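Local coordinates for lyase/mutase (Burkholderia cenocepacia, PDB 4LSB), which is a magnesium-binding enzyme of the lyase/mutase type with a TIM-barrel fold, at residues S123-T128 with T162-N167; T133-R138 with I179-A184; T42-A47 with F282-N287; I33-W38 with E52-T57; T199-I204 with G224-D229. All coordinates share one frame; numbering follows the deposited sequence.

Interaction 1: S123-T128 with T162-N167; sequences SIEDAT and TARCEN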
# COMPACT_ATOMS: atom_id res chain seq x y z
N SER B 123 18.57 10.48 -5.93
CA SER B 123 18.98 10.21 -7.30
C SER B 123 18.46 11.23 -8.31
O SER B 123 17.28 11.60 -8.28
CB SER B 123 18.50 8.82 -7.77
OG SER B 123 17.08 8.63 -7.76
N ILE B 124 19.33 11.60 -9.23
CA ILE B 124 18.97 12.45 -10.36
C ILE B 124 19.34 11.70 -11.61
O ILE B 124 20.50 11.37 -11.83
CB ILE B 124 19.69 13.82 -10.34
CG1 ILE B 124 19.30 14.63 -9.11
CG2 ILE B 124 19.35 14.65 -11.57
CD1 ILE B 124 17.82 15.05 -9.01
N GLU B 125 18.33 11.47 -12.44
CA GLU B 125 18.56 10.73 -13.67
C GLU B 125 18.65 11.61 -14.90
O GLU B 125 18.21 12.77 -14.89
CB GLU B 125 17.49 9.66 -13.84
CG GLU B 125 16.10 10.18 -14.05
CD GLU B 125 15.02 9.16 -13.69
OE1 GLU B 125 15.08 8.44 -12.66
OE2 GLU B 125 14.04 9.14 -14.44
N ASP B 126 19.22 11.05 -15.96
CA ASP B 126 19.40 11.79 -17.25
C ASP B 126 18.37 11.46 -18.34
O ASP B 126 18.66 11.54 -19.52
CB ASP B 126 20.84 11.61 -17.76
CG ASP B 126 21.22 10.13 -17.98
OD1 ASP B 126 20.30 9.32 -17.91
OD2 ASP B 126 22.39 9.81 -18.24
N ALA B 127 17.18 11.04 -17.94
CA ALA B 127 16.08 10.82 -18.86
C ALA B 127 15.28 12.10 -18.94
O ALA B 127 14.88 12.66 -17.92
CB ALA B 127 15.19 9.68 -18.41
N THR B 128 15.03 12.52 -20.17
CA THR B 128 14.41 13.81 -20.46
C THR B 128 12.90 13.67 -20.35
O THR B 128 12.19 14.66 -20.09
CB THR B 128 14.72 14.21 -21.89
OG1 THR B 128 14.23 13.19 -22.75
CG2 THR B 128 16.21 14.33 -22.13
N THR B 162 23.14 10.20 -5.73
CA THR B 162 23.23 9.14 -6.74
C THR B 162 22.93 9.76 -8.11
O THR B 162 21.88 10.35 -8.31
CB THR B 162 22.27 7.98 -6.44
OG1 THR B 162 22.54 7.41 -5.17
CG2 THR B 162 22.41 6.89 -7.49
N ALA B 163 23.88 9.63 -9.05
CA ALA B 163 23.68 10.06 -10.40
C ALA B 163 23.31 8.83 -11.24
O ALA B 163 24.01 7.80 -11.18
CB ALA B 163 24.96 10.70 -10.94
N ARG B 164 22.16 8.92 -11.90
CA ARG B 164 21.64 7.85 -12.77
C ARG B 164 21.83 8.12 -14.26
O ARG B 164 21.59 9.21 -14.79
CB ARG B 164 20.14 7.63 -12.50
CG ARG B 164 19.86 6.75 -11.28
CD ARG B 164 18.41 6.62 -10.89
NE ARG B 164 17.60 6.05 -11.97
CZ ARG B 164 16.40 5.53 -11.80
NH1 ARG B 164 15.83 5.45 -10.62
NH2 ARG B 164 15.77 5.08 -12.85
N CYS B 165 22.27 7.08 -14.95
CA CYS B 165 22.30 7.07 -16.41
C CYS B 165 21.27 6.06 -16.91
O CYS B 165 21.33 4.85 -16.59
CB CYS B 165 23.69 6.75 -16.96
SG CYS B 165 23.63 6.56 -18.75
N GLU B 166 20.32 6.56 -17.70
CA GLU B 166 19.14 5.79 -18.01
C GLU B 166 19.20 5.10 -19.37
O GLU B 166 18.20 4.56 -19.83
CB GLU B 166 17.91 6.69 -17.93
CG GLU B 166 17.74 7.36 -16.60
CD GLU B 166 17.46 6.37 -15.47
OE1 GLU B 166 16.36 5.78 -15.48
OE2 GLU B 166 18.32 6.20 -14.58
N ASN B 167 20.37 5.12 -19.99
CA ASN B 167 20.59 4.58 -21.32
C ASN B 167 19.91 3.26 -21.59
O ASN B 167 19.20 3.11 -22.61
CB ASN B 167 22.07 4.41 -21.58
CG ASN B 167 22.71 5.64 -22.17
OD1 ASN B 167 22.03 6.58 -22.58
ND2 ASN B 167 24.02 5.64 -22.23
O HOH W 1 16.62 5.98 -7.72
O HOH W 2 21.81 12.10 -14.27

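Interaction 2: T133-R138 with I179-A184; sequences TPIYAR and IARLVA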
# COMPACT_ATOMS: atom_id res chain seq x y z
N THR B 133 14.29 12.72 -27.94
CA THR B 133 15.63 12.78 -27.39
C THR B 133 15.59 12.29 -25.94
O THR B 133 15.53 13.13 -25.01
CB THR B 133 16.14 14.22 -27.42
OG1 THR B 133 16.06 14.72 -28.76
CG2 THR B 133 17.59 14.30 -26.94
N PRO B 134 15.60 10.95 -25.72
CA PRO B 134 15.17 10.40 -24.41
C PRO B 134 16.19 10.59 -23.29
O PRO B 134 15.84 10.42 -22.13
CB PRO B 134 14.97 8.90 -24.71
CG PRO B 134 15.82 8.63 -25.91
CD PRO B 134 16.25 9.92 -26.56
N ILE B 135 17.42 10.95 -23.66
CA ILE B 135 18.52 11.10 -22.71
C ILE B 135 19.13 12.47 -22.95
O ILE B 135 19.39 12.82 -24.10
CB ILE B 135 19.63 10.03 -22.91
CG1 ILE B 135 19.07 8.62 -22.80
CG2 ILE B 135 20.77 10.23 -21.90
CD1 ILE B 135 18.69 8.15 -21.40
N TYR B 136 19.36 13.24 -21.89
CA TYR B 136 20.00 14.55 -22.02
C TYR B 136 21.38 14.41 -22.68
O TYR B 136 22.09 13.46 -22.43
CB TYR B 136 20.19 15.28 -20.67
CG TYR B 136 18.91 15.70 -19.99
CD1 TYR B 136 18.21 16.86 -20.37
CD2 TYR B 136 18.41 14.95 -18.96
CE1 TYR B 136 17.03 17.21 -19.75
CE2 TYR B 136 17.24 15.29 -18.33
CZ TYR B 136 16.55 16.42 -18.70
OH TYR B 136 15.37 16.68 -18.05
N ALA B 137 21.77 15.41 -23.47
CA ALA B 137 23.15 15.46 -23.98
C ALA B 137 24.18 15.47 -22.83
O ALA B 137 23.94 16.03 -21.75
CB ALA B 137 23.34 16.67 -24.88
N ARG B 138 25.34 14.87 -23.08
CA ARG B 138 26.42 14.75 -22.07
C ARG B 138 26.72 16.04 -21.32
O ARG B 138 26.89 16.05 -20.10
CB ARG B 138 27.71 14.24 -22.74
CG ARG B 138 28.94 14.02 -21.85
CD ARG B 138 29.04 12.59 -21.29
NE ARG B 138 29.65 11.58 -22.19
CZ ARG B 138 30.97 11.34 -22.29
NH1 ARG B 138 31.85 12.04 -21.57
NH2 ARG B 138 31.42 10.41 -23.11
N ILE B 179 29.13 3.92 -19.25
CA ILE B 179 30.29 4.11 -18.34
C ILE B 179 30.83 5.50 -18.42
O ILE B 179 31.17 6.09 -17.40
CB ILE B 179 31.37 3.02 -18.56
CG1 ILE B 179 30.94 1.71 -17.89
CG2 ILE B 179 32.74 3.40 -18.03
CD1 ILE B 179 31.65 0.50 -18.47
N ALA B 180 30.91 6.07 -19.61
CA ALA B 180 31.53 7.38 -19.76
C ALA B 180 30.69 8.41 -19.03
O ALA B 180 31.21 9.28 -18.37
CB ALA B 180 31.69 7.75 -21.21
N ARG B 181 29.38 8.33 -19.18
CA ARG B 181 28.47 9.24 -18.44
C ARG B 181 28.67 9.11 -16.93
O ARG B 181 28.80 10.12 -16.18
CB ARG B 181 27.03 8.91 -18.82
CG ARG B 181 26.64 9.44 -20.21
CD ARG B 181 25.22 9.05 -20.57
NE ARG B 181 24.85 9.70 -21.84
CZ ARG B 181 24.42 10.95 -21.97
NH1 ARG B 181 24.24 11.73 -20.91
NH2 ARG B 181 24.13 11.42 -23.18
N LEU B 182 28.72 7.87 -16.44
CA LEU B 182 28.83 7.65 -15.00
C LEU B 182 30.12 8.19 -14.50
O LEU B 182 30.17 8.77 -13.43
CB LEU B 182 28.71 6.18 -14.58
CG LEU B 182 27.37 5.53 -14.82
CD1 LEU B 182 27.43 4.07 -14.35
CD2 LEU B 182 26.26 6.24 -14.08
N VAL B 183 31.18 7.98 -15.26
CA VAL B 183 32.48 8.54 -14.89
C VAL B 183 32.44 10.10 -14.88
O VAL B 183 33.02 10.76 -14.03
CB VAL B 183 33.55 8.05 -15.89
CG1 VAL B 183 34.83 8.86 -15.75
CG2 VAL B 183 33.82 6.57 -15.68
N ALA B 184 31.71 10.66 -15.82
CA ALA B 184 31.61 12.12 -15.90
C ALA B 184 30.79 12.68 -14.72
O ALA B 184 31.11 13.76 -14.19
CB ALA B 184 31.01 12.53 -17.21

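Interaction 3: T42-A47 with F282-N287; sequences TARLLA and FAAPDN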
# COMPACT_ATOMS: atom_id res chain seq x y z
N THR B 42 5.03 -0.27 4.99
CA THR B 42 6.14 -1.00 4.44
C THR B 42 7.46 -0.45 4.94
O THR B 42 8.36 -1.21 5.16
CB THR B 42 6.06 -1.09 2.88
OG1 THR B 42 5.86 0.21 2.30
CG2 THR B 42 4.95 -2.00 2.46
N ALA B 43 7.55 0.86 5.13
CA ALA B 43 8.72 1.45 5.67
C ALA B 43 8.99 0.94 7.06
O ALA B 43 10.11 0.52 7.35
CB ALA B 43 8.63 2.95 5.65
N ARG B 44 7.96 0.95 7.91
CA ARG B 44 8.03 0.36 9.23
C ARG B 44 8.52 -1.10 9.25
O ARG B 44 9.47 -1.43 10.03
CB ARG B 44 6.68 0.45 9.97
CG ARG B 44 6.34 1.86 10.41
CD ARG B 44 5.32 1.89 11.53
NE ARG B 44 5.93 1.50 12.80
CZ ARG B 44 5.27 1.34 13.94
NH1 ARG B 44 3.99 1.61 14.02
NH2 ARG B 44 5.93 0.97 15.02
N LEU B 45 7.93 -1.91 8.36
CA LEU B 45 8.24 -3.33 8.34
C LEU B 45 9.66 -3.57 7.89
O LEU B 45 10.35 -4.43 8.42
CB LEU B 45 7.29 -4.07 7.42
CG LEU B 45 5.84 -4.09 7.96
CD1 LEU B 45 4.91 -4.59 6.88
CD2 LEU B 45 5.73 -4.95 9.24
N LEU B 46 10.14 -2.81 6.92
CA LEU B 46 11.56 -2.95 6.55
C LEU B 46 12.53 -2.56 7.66
O LEU B 46 13.59 -3.18 7.81
CB LEU B 46 11.87 -2.18 5.24
CG LEU B 46 11.09 -2.67 3.99
CD1 LEU B 46 11.20 -1.65 2.88
CD2 LEU B 46 11.54 -4.07 3.48
N ALA B 47 12.22 -1.55 8.46
CA ALA B 47 13.09 -1.23 9.59
C ALA B 47 13.08 -2.37 10.61
O ALA B 47 14.11 -2.79 11.12
CB ALA B 47 12.66 0.05 10.26
N PHE B 282 2.71 -2.88 14.98
CA PHE B 282 2.46 -1.47 14.74
C PHE B 282 2.02 -0.70 15.97
O PHE B 282 2.08 0.53 15.96
CB PHE B 282 1.46 -1.27 13.58
CG PHE B 282 2.04 -1.55 12.20
CD1 PHE B 282 3.39 -1.88 12.02
CD2 PHE B 282 1.27 -1.45 11.08
CE1 PHE B 282 3.92 -2.11 10.75
CE2 PHE B 282 1.80 -1.67 9.81
CZ PHE B 282 3.11 -2.01 9.64
N ALA B 283 1.56 -1.41 17.02
CA ALA B 283 1.33 -0.80 18.32
C ALA B 283 2.61 -0.30 19.00
O ALA B 283 2.58 0.63 19.81
CB ALA B 283 0.59 -1.79 19.24
N ALA B 284 3.76 -0.85 18.66
CA ALA B 284 5.01 -0.39 19.26
C ALA B 284 5.34 1.05 18.85
O ALA B 284 4.99 1.49 17.78
CB ALA B 284 6.14 -1.32 18.88
N PRO B 285 6.02 1.80 19.72
CA PRO B 285 6.30 3.19 19.41
C PRO B 285 7.55 3.38 18.56
O PRO B 285 7.91 4.51 18.30
CB PRO B 285 6.48 3.81 20.80
CG PRO B 285 7.12 2.71 21.58
CD PRO B 285 6.51 1.42 21.06
N ASP B 286 8.22 2.29 18.19
CA ASP B 286 9.39 2.33 17.33
C ASP B 286 9.43 1.08 16.46
O ASP B 286 8.50 0.28 16.46
CB ASP B 286 10.66 2.45 18.15
CG ASP B 286 10.88 1.25 19.07
OD1 ASP B 286 10.44 0.12 18.76
OD2 ASP B 286 11.53 1.45 20.12
N ASN B 287 10.50 0.92 15.69
CA ASN B 287 10.59 -0.18 14.77
C ASN B 287 11.67 -1.18 15.16
O ASN B 287 12.29 -1.73 14.26
CB ASN B 287 10.89 0.31 13.36
CG ASN B 287 9.81 1.20 12.82
OD1 ASN B 287 8.63 1.02 13.14
ND2 ASN B 287 10.20 2.19 11.97

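Interaction 4: I33-W38 with E52-T57; sequences IIPNPW and EALATT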
# COMPACT_ATOMS: atom_id res chain seq x y z
N ILE B 33 21.88 -3.88 0.90
CA ILE B 33 20.64 -3.77 0.16
C ILE B 33 19.92 -2.54 0.74
O ILE B 33 19.86 -2.36 1.95
CB ILE B 33 19.75 -5.02 0.33
CG1 ILE B 33 20.44 -6.23 -0.30
CG2 ILE B 33 18.40 -4.80 -0.30
CD1 ILE B 33 19.75 -7.58 -0.06
N ILE B 34 19.41 -1.72 -0.16
CA ILE B 34 18.57 -0.60 0.17
C ILE B 34 17.18 -0.89 -0.42
O ILE B 34 16.95 -0.80 -1.64
CB ILE B 34 19.15 0.75 -0.25
CG1 ILE B 34 18.27 1.89 0.27
CG2 ILE B 34 19.30 0.86 -1.76
CD1 ILE B 34 18.94 3.25 0.23
N PRO B 35 16.25 -1.36 0.44
CA PRO B 35 14.96 -1.76 -0.10
C PRO B 35 14.04 -0.58 -0.27
O PRO B 35 14.30 0.52 0.27
CB PRO B 35 14.44 -2.71 0.97
CG PRO B 35 14.94 -2.11 2.22
CD PRO B 35 16.32 -1.61 1.89
N ASN B 36 12.96 -0.80 -1.01
CA ASN B 36 12.08 0.26 -1.50
C ASN B 36 10.60 0.08 -1.03
O ASN B 36 9.80 -0.48 -1.74
CB ASN B 36 12.08 0.34 -3.03
CG ASN B 36 13.48 0.53 -3.65
OD1 ASN B 36 14.26 -0.42 -3.74
ND2 ASN B 36 13.79 1.75 -4.07
N PRO B 37 10.27 0.56 0.14
CA PRO B 37 8.87 0.70 0.54
C PRO B 37 8.17 1.78 -0.24
O PRO B 37 8.84 2.60 -0.87
CB PRO B 37 9.00 1.11 1.99
CG PRO B 37 10.16 1.96 1.96
CD PRO B 37 11.13 1.39 1.00
N TRP B 38 6.82 1.74 -0.24
CA TRP B 38 5.99 2.71 -0.96
C TRP B 38 4.90 3.34 -0.08
O TRP B 38 4.12 4.15 -0.55
CB TRP B 38 5.33 2.07 -2.23
CG TRP B 38 4.41 0.96 -1.89
CD1 TRP B 38 3.05 1.05 -1.69
CD2 TRP B 38 4.77 -0.38 -1.60
NE1 TRP B 38 2.55 -0.19 -1.35
CE2 TRP B 38 3.58 -1.08 -1.32
CE3 TRP B 38 5.96 -1.10 -1.68
CZ2 TRP B 38 3.58 -2.46 -1.02
CZ3 TRP B 38 5.94 -2.46 -1.34
CH2 TRP B 38 4.78 -3.11 -1.04
N GLU B 52 18.99 -1.10 6.95
CA GLU B 52 19.70 0.05 7.53
C GLU B 52 19.44 1.38 6.82
O GLU B 52 19.88 2.43 7.28
CB GLU B 52 21.19 -0.23 7.57
CG GLU B 52 21.56 -1.19 8.70
CD GLU B 52 23.01 -1.60 8.62
OE1 GLU B 52 23.83 -0.93 9.27
OE2 GLU B 52 23.35 -2.52 7.89
N ALA B 53 18.72 1.31 5.72
CA ALA B 53 18.34 2.49 4.95
C ALA B 53 17.17 2.11 4.13
O ALA B 53 16.93 0.92 3.91
CB ALA B 53 19.49 2.87 4.05
N LEU B 54 16.46 3.10 3.62
CA LEU B 54 15.32 2.86 2.69
C LEU B 54 15.48 3.79 1.49
O LEU B 54 16.05 4.86 1.61
CB LEU B 54 13.98 3.17 3.42
CG LEU B 54 13.77 2.44 4.75
CD1 LEU B 54 12.53 2.97 5.44
CD2 LEU B 54 13.65 0.97 4.54
N ALA B 55 14.92 3.38 0.34
CA ALA B 55 14.86 4.20 -0.83
C ALA B 55 13.42 4.29 -1.31
O ALA B 55 12.67 3.29 -1.38
CB ALA B 55 15.74 3.65 -1.93
N THR B 56 13.02 5.48 -1.70
CA THR B 56 11.67 5.62 -2.25
C THR B 56 11.68 5.06 -3.66
O THR B 56 12.77 4.78 -4.23
CB THR B 56 11.18 7.06 -2.21
OG1 THR B 56 11.98 7.84 -3.05
CG2 THR B 56 11.22 7.63 -0.79
N THR B 57 10.50 4.77 -4.18
CA THR B 57 10.33 4.19 -5.51
C THR B 57 9.18 4.97 -6.16
O THR B 57 8.05 4.89 -5.73
CB THR B 57 10.02 2.67 -5.47
OG1 THR B 57 9.50 2.24 -6.72
CG2 THR B 57 9.04 2.30 -4.36
O HOH W 3 20.13 -2.09 4.67
O HOH W 4 8.48 4.99 -2.32

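Interaction 5: T199-I204 with G224-D229; sequences TDADEI and GLLSLD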
# COMPACT_ATOMS: atom_id res chain seq x y z
N THR B 199 22.43 -5.70 -16.29
CA THR B 199 22.18 -6.88 -15.48
C THR B 199 23.27 -7.95 -15.63
O THR B 199 23.35 -8.84 -14.81
CB THR B 199 20.81 -7.54 -15.84
OG1 THR B 199 20.71 -7.66 -17.25
CG2 THR B 199 19.64 -6.68 -15.36
N ASP B 200 24.08 -7.85 -16.69
CA ASP B 200 25.07 -8.89 -16.99
C ASP B 200 26.25 -8.74 -16.03
O ASP B 200 26.75 -7.64 -15.78
CB ASP B 200 25.49 -8.80 -18.46
CG ASP B 200 26.64 -9.69 -18.77
OD1 ASP B 200 26.36 -10.86 -19.04
OD2 ASP B 200 27.80 -9.25 -18.69
N ALA B 201 26.67 -9.86 -15.46
CA ALA B 201 27.72 -9.82 -14.44
C ALA B 201 28.99 -9.17 -14.97
O ALA B 201 29.62 -8.38 -14.27
CB ALA B 201 28.04 -11.20 -13.90
N ASP B 202 29.39 -9.56 -16.18
CA ASP B 202 30.62 -9.02 -16.78
C ASP B 202 30.49 -7.53 -17.06
O ASP B 202 31.45 -6.81 -16.88
CB ASP B 202 30.98 -9.73 -18.10
CG ASP B 202 31.47 -11.18 -17.88
OD1 ASP B 202 31.91 -11.54 -16.76
OD2 ASP B 202 31.46 -11.94 -18.88
N GLU B 203 29.31 -7.11 -17.52
CA GLU B 203 29.05 -5.67 -17.75
C GLU B 203 29.10 -4.88 -16.41
O GLU B 203 29.74 -3.83 -16.30
CB GLU B 203 27.73 -5.45 -18.47
CG GLU B 203 27.73 -5.96 -19.92
CD GLU B 203 26.67 -5.32 -20.83
OE1 GLU B 203 25.71 -4.72 -20.34
OE2 GLU B 203 26.79 -5.43 -22.08
N ILE B 204 28.48 -5.42 -15.38
CA ILE B 204 28.53 -4.80 -14.04
C ILE B 204 29.95 -4.66 -13.49
O ILE B 204 30.35 -3.62 -12.97
CB ILE B 204 27.67 -5.61 -13.03
CG1 ILE B 204 26.20 -5.49 -13.32
CG2 ILE B 204 27.93 -5.16 -11.60
CD1 ILE B 204 25.35 -6.50 -12.61
N GLY B 224 18.25 -10.95 -15.75
CA GLY B 224 18.53 -12.01 -14.78
C GLY B 224 18.84 -11.52 -13.38
O GLY B 224 18.98 -10.31 -13.12
N LEU B 225 18.93 -12.48 -12.46
CA LEU B 225 19.09 -12.19 -11.04
C LEU B 225 20.49 -12.57 -10.56
O LEU B 225 21.04 -13.61 -10.96
CB LEU B 225 18.08 -12.97 -10.21
CG LEU B 225 16.68 -12.41 -10.27
CD1 LEU B 225 15.80 -13.40 -9.56
CD2 LEU B 225 16.61 -10.99 -9.69
N LEU B 226 21.02 -11.73 -9.69
CA LEU B 226 22.25 -12.03 -8.98
C LEU B 226 22.02 -11.84 -7.46
O LEU B 226 21.11 -11.12 -7.06
CB LEU B 226 23.36 -11.09 -9.49
CG LEU B 226 23.77 -11.33 -10.93
CD1 LEU B 226 24.68 -10.18 -11.39
CD2 LEU B 226 24.43 -12.69 -11.17
N SER B 227 22.77 -12.56 -6.64
CA SER B 227 22.63 -12.44 -5.23
C SER B 227 23.46 -11.25 -4.78
O SER B 227 24.33 -10.76 -5.49
CB SER B 227 23.08 -13.69 -4.49
OG SER B 227 24.47 -13.86 -4.64
N LEU B 228 23.19 -10.81 -3.58
CA LEU B 228 24.00 -9.74 -2.99
C LEU B 228 25.50 -10.10 -2.90
O LEU B 228 26.35 -9.26 -3.12
CB LEU B 228 23.49 -9.44 -1.58
CG LEU B 228 24.18 -8.27 -0.89
CD1 LEU B 228 23.93 -6.95 -1.63
CD2 LEU B 228 23.78 -8.19 0.59
N ASP B 229 25.81 -11.36 -2.57
CA ASP B 229 27.17 -11.82 -2.51
C ASP B 229 27.81 -11.81 -3.91
O ASP B 229 28.97 -11.40 -4.03
CB ASP B 229 27.24 -13.22 -1.88
CG ASP B 229 28.62 -13.81 -1.91
OD1 ASP B 229 29.49 -13.21 -1.29
OD2 ASP B 229 28.83 -14.87 -2.55

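Interaction 1: S123-T128 with T162-N167
S123 and I124 pair with T162 and A163 as neighbouring parallel strands of a TIM barrel, joined through helix 138-153 in one beta-alpha-beta unit. Backbone bonds run from I124 N to T162 O (3.0 Å) and from R164 N to I124 O; water 2 donates to both I124 O and R164 O. Just past the strands, E166 N bonds to D126 OD1 at 2.8 Å on its syn lone pair, while D126 OD2 turns to Y185 of helix 175-187.

Charges form a network of E125, R164 and E166. R164 grips E166 side-on, NE to OE2 at 2.7 Å and NH2 to OE1 at 2.8 Å, which fixes the turn of the guanidinium. E125 meets the same group differently: its OE1 lies over the centre of one face, 3.3 Å from R164 CZ, a salt bridge of charge alone with no N-H aimed at it. The two glutamate carboxylates stack with planes 4° apart. The magnesium ion held at S58 and E97 lies about 4 Å from the nearest E125 side-chain atom.

Packing brings R164 CD to 3.8 Å from S123 CB, and water 1 accepts from R164 NH1 while bonding S123 OG at 2.7 Å.

Interaction 2: T133-R138 with I179-A184
R181 reaches out from helix 175-187 to the backbone of Y136, in the loop that leads from strand 121-125 into helix 138-153. Loop and helix belong to neighbouring beta-alpha units of the TIM barrel. The hydrogen bonds converge on one acceptor. R181 NH2 donates to Y136 O at 3.0 Å; the nitrogen lies in the carbonyl plane, but the bond is bent (132° at the hydrogen), and the oxygen is tilted 26° from the guanidinium plane. R181 NH1 adds a weak bond to the same Y136 O at 3.2 Å. The arginine chain runs extended from CG to NE, which carries its head across to the loop. The same head is also tied to its own helix, NE by a salt bridge to D177 and NH1 by a hydrogen bond to Y185.

A methyl covers the flat of the R181 head: I135 CG2 rests over the centre of one guanidinium face, 3.7 Å from R181 CZ.

The second arginine, R138, follows A137, the N-cap residue of helix 138-153, and lies nearer the surface. Bends at chi2 (91°) and chi3 fold its chain over the opposing helix, bringing R138 CD to 4.1 Å from R181 CG and R138 NH2 to 3.3 Å from A180 CB. A180 thus lies under a face of this guanidinium.

The two arginines have unequal surroundings: the buried R181 has an anionic partner in D177 besides the Y136 carbonyl, so its charge is probably well compensated, whereas R138 contributes packing across this contact and makes no hydrogen bond to 179-184.

Interaction 3: T42-A47 with F282-N287
R44, on the helix 40-48 that follows the first strand of the TIM barrel, pushes its guanidinium into the turn that ends the C-terminal helix 275-283. The chain bends at chi3 (75°), and the head is then encircled by oxygens of residues 282-287. R44 NE donates to N287 OD1 at 2.8 Å, nearly straight (170° at the hydrogen) and with the oxygen both in the guanidinium plane and approached in the amide carbonyl plane. R44 NH1 bonds to F282 O at 2.9 Å and also to G66 O of the second subunit. R44 NH2 reaches A284 O at 3.0 Å from above that carbonyl's plane, and makes weak bonds to D286 O and N287 OD1. F282 CD1 lies over one face of the group, offset toward its rim. Carbonyls of F282, A284 and, weakly, D286, the N287 amide and G66 O of the second subunit together fix the rotation of the arginine, and the turn wraps round its guanidinium.

L45, the next residue, works on the phenyl ring. Its CD2 comes to 3.7 Å from F282 CE1, the two side chains crossing at about a right angle. F253 of the second subunit packs on L45, so this apolar patch adjoins the dimer interface.

A47, one helical turn beyond R44, offers its methyl to the far end of the turn. N287 ND2 bonds to the carbonyls of A87 and G88, so the amide joins three parts of the chain, and N287 CB settles 3.6 Å from A47 CB.

Interaction 4: I33-W38 with E52-T57
P35 and N36 run beside L54 and A55 with end-to-end directions 47° apart, closing the TIM barrel between strands 32-34 and 54-55. A single backbone hydrogen bond joins the segments directly, A55 N to P35 O at 2.9 Å. At either end a water spans the wider gap: water 3 links I33 O to E52 N, and water 4 links P37 O to T57 N.

I34 places CG1 anti to its own nitrogen (chi1 -174°), which lays the chain against L54 and A55; its CD1 meets A53 CB at 3.9 Å and its CG1 meets A55 CB at 3.8 Å. P35 CD presses 3.3 Å from A53 O, a buried oxygen without a polar partner. On the other flank L54 CB packs on P37 CD, under the cover of L46 from helix 40-48.

N36 uses both ends of its amide. ND2 donates to T56 O at 3.2 Å, from well above the carbonyl plane (62° out of it) yet with the oxygen in the amide's own plane, while OD1 accepts from V241 N. T57 caps the next helix through OG1, bonded to G60 N. T57 CG2 lies 3.5 Å from P37 O and 3.9 Å from N36 CB.

Interaction 5: T199-I204 with G224-D229
L226 and I204 reach toward each other tip to tip, their CD1 methyls 3.9 Å apart. Each side chain sets off the same way, the branch toward the partner standing anti to the carbonyl carbon (chi1 -67° in L226, -70° in I204), and each runs on extended to its CD1. L226 CD1 also sits 3.9 Å from T199 O and 4.3 Å from A201 CB, so one methyl touches both the first turn of helix 201-211 and the T199 carbonyl two residues before it. L231, on the helix that follows L226, touches both I204 and L226 and enlarges the apolar patch.

At the other end the contact is looser. T199 CB lies 4.3 Å from G224 N, and no hydrogen bond crosses between the segments, which meet over a small, largely surface area.

Both segments are helix starts. D200 is the N-cap of its helix, OD2 accepting from E203 N at 2.9 Å on the anti lone pair. S227 is the N-cap of the other, its hydroxyl capping a backbone N just beyond 229 while its own N bonds to E230 OE1, as in a capping box. L225 and S227 also pack on T269 and T265 of the second subunit.

The contact joins two successive beta-alpha units of the TIM barrel, at the loops that follow strands 192-194 and 215-218.

From the N terminus, interaction 4 closes the shortest loop, round helix 40-48, and joins the first two strands, 32-34 and 54-55, to close the barrel. Interaction 3 starts on that same helix, so it crosses interaction 4 and touches it through P37 and L54; its loop runs to the C-terminal turn and encloses interactions 1, 2 and 5. Interactions 1 and 2 also cross: 133-138 lies between the strands of interaction 1, and helix 175-187 follows strand 160-164. They meet where T128 hydrogen-bonds to T133 and P134 and packs on Y136. Interaction 5 follows in series and touches interaction 4 where I33 meets L228. Interactions 3, 4 and 5 all border the second subunit.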